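Local coordinates for protein PpBBE-like 1 D396N (Physcomitrella patens subsp. patens, PDB 6EO5) that probably oxidises cellobiose with a bicovalently bound FAD, as a berberine bridge enzyme-like member of the VAO family, at residues A[299-302]-A[303-306]. Sequence-based numbering, arbitrary orientation.
Sequences ELNW and IQLI
N301 and Q304 hold each other by a reciprocal pair of hydrogen bonds at the start of helix 302-308. N301 OD1 accepts from Q304 N at 2.9 Å, the donor lying nearly in line with the side-chain C=O. In return, Q304 OE1 accepts from N301 N at 3.0 Å over an almost straight N-H path (178°), with the donor tilted slightly from the carbonyl plane. The two side chains cross at about a right angle, their amide planes 43° apart. With CG between its backbone N and carbonyl carbon (chi1 68°), N301 directs OD1 to the backbone N of Q304, while the extended Q304 chain reaches the backbone ahead of the helix. Q304 NE2 is tied to S314 O, which helps fix the rotation of this amide. An alanine at N301 would remove OD1 and would probably leave Q304 N without its capping acceptor, loosening the helix start. L300 crosses Q304 at a slant, CB to CB at 3.8 Å. L305 CD2 sits over one face of the W302 indole, 3.4 Å from W302 CZ3, and I306 CG1 lies over the same face, offset toward the rim, with I306 CD1 3.9 Å from W302 NE1. The helical bonds L305 N to N301 O and I306 N to W302 O carry on the first turn. W130 of helix 122-133 touches N301, W302 and I303. This is a classic capping box with N301 as N-cap, where edge strand 294-300 of the seven-stranded antiparallel sheet leads into a short helix, the I306 side chain about 10 Å from the FAD.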
loop_
_atom_site.group_PDB
_atom_site.type_symbol
_atom_site.label_atom_id
_atom_site.label_comp_id
_atom_site.label_asym_id
_atom_site.label_seq_id
_atom_site.Cartn_x
_atom_site.Cartn_y
_atom_site.Cartn_z
ATOM N N GLU A 299 -26.262 4.938 1.000
ATOM C CA GLU A 299 -25.732 6.279 0.774
ATOM C C GLU A 299 -25.167 6.834 2.079
ATOM O O GLU A 299 -25.806 6.737 3.132
ATOM C CB GLU A 299 -26.798 7.206 0.201
ATOM C CG GLU A 299 -26.254 8.569 -0.204
ATOM C CD GLU A 299 -27.258 9.393 -1.003
ATOM O OE1 GLU A 299 -27.608 8.986 -2.140
ATOM O OE2 GLU A 299 -27.708 10.441 -0.486
ATOM N N LEU A 300 -23.960 7.398 2.007
ATOM C CA LEU A 300 -23.184 7.798 3.177
ATOM C C LEU A 300 -22.448 9.092 2.875
ATOM O O LEU A 300 -22.347 9.508 1.720
ATOM C CB LEU A 300 -22.148 6.729 3.562
ATOM C CG LEU A 300 -22.615 5.303 3.805
ATOM C CD1 LEU A 300 -21.426 4.385 3.948
ATOM C CD2 LEU A 300 -23.462 5.289 5.056
ATOM N N ASN A 301 -21.909 9.727 3.917
ATOM C CA ASN A 301 -20.913 10.761 3.691
ATOM C C ASN A 301 -19.531 10.111 3.693
ATOM O O ASN A 301 -19.385 8.910 3.959
ATOM C CB ASN A 301 -21.025 11.888 4.721
ATOM C CG ASN A 301 -20.651 11.462 6.131
ATOM O OD1 ASN A 301 -19.684 10.726 6.356
ATOM N ND2 ASN A 301 -21.408 11.955 7.102
ATOM N N TRP A 302 -18.496 10.917 3.431
ATOM C CA TRP A 302 -17.181 10.344 3.163
ATOM C C TRP A 302 -16.600 9.651 4.398
ATOM O O TRP A 302 -16.093 8.526 4.306
ATOM C CB TRP A 302 -16.226 11.415 2.633
ATOM C CG TRP A 302 -14.895 10.830 2.246
ATOM C CD1 TRP A 302 -13.696 10.977 2.905
ATOM C CD2 TRP A 302 -14.637 9.955 1.140
ATOM N NE1 TRP A 302 -12.710 10.270 2.257
ATOM C CE2 TRP A 302 -13.259 9.629 1.176
ATOM C CE3 TRP A 302 -15.433 9.422 0.121
ATOM C CZ2 TRP A 302 -12.660 8.798 0.226
ATOM C CZ3 TRP A 302 -14.834 8.598 -0.826
ATOM C CH2 TRP A 302 -13.461 8.291 -0.763
ATOM N N ILE A 303 -16.668 10.299 5.568
ATOM C CA ILE A 303 -16.045 9.703 6.747
ATOM C C ILE A 303 -16.827 8.476 7.215
ATOM O O ILE A 303 -16.259 7.591 7.870
ATOM C CB ILE A 303 -15.869 10.753 7.869
ATOM C CG1 ILE A 303 -14.690 10.370 8.763
ATOM C CG2 ILE A 303 -17.160 10.960 8.692
ATOM C CD1 ILE A 303 -13.338 10.572 8.084
ATOM N N GLN A 304 -18.115 8.387 6.865
ATOM C CA GLN A 304 -18.864 7.156 7.095
ATOM C C GLN A 304 -18.404 6.059 6.157
ATOM O O GLN A 304 -18.421 4.880 6.522
ATOM C CB GLN A 304 -20.359 7.392 6.899
ATOM C CG GLN A 304 -21.028 8.154 8.006
ATOM C CD GLN A 304 -22.482 8.416 7.690
ATOM O OE1 GLN A 304 -22.809 9.039 6.679
ATOM N NE2 GLN A 304 -23.370 7.912 8.541
ATOM N N LEU A 305 -18.041 6.431 4.927
ATOM C CA LEU A 305 -17.598 5.448 3.953
ATOM C C LEU A 305 -16.295 4.797 4.404
ATOM O O LEU A 305 -16.134 3.571 4.314
ATOM C CB LEU A 305 -17.433 6.111 2.584
ATOM C CG LEU A 305 -16.816 5.082 1.642
ATOM C CD1 LEU A 305 -17.904 4.275 0.952
ATOM C CD2 LEU A 305 -15.824 5.690 0.667
ATOM N N ILE A 306 -15.367 5.610 4.919
ATOM C CA ILE A 306 -14.135 5.096 5.508
ATOM C C ILE A 306 -14.446 4.081 6.599
ATOM O O ILE A 306 -13.786 3.046 6.713
ATOM C CB ILE A 306 -13.291 6.263 6.046
ATOM C CG1 ILE A 306 -13.043 7.275 4.935
ATOM C CG2 ILE A 306 -11.984 5.759 6.604
ATOM C CD1 ILE A 306 -12.216 6.724 3.816
#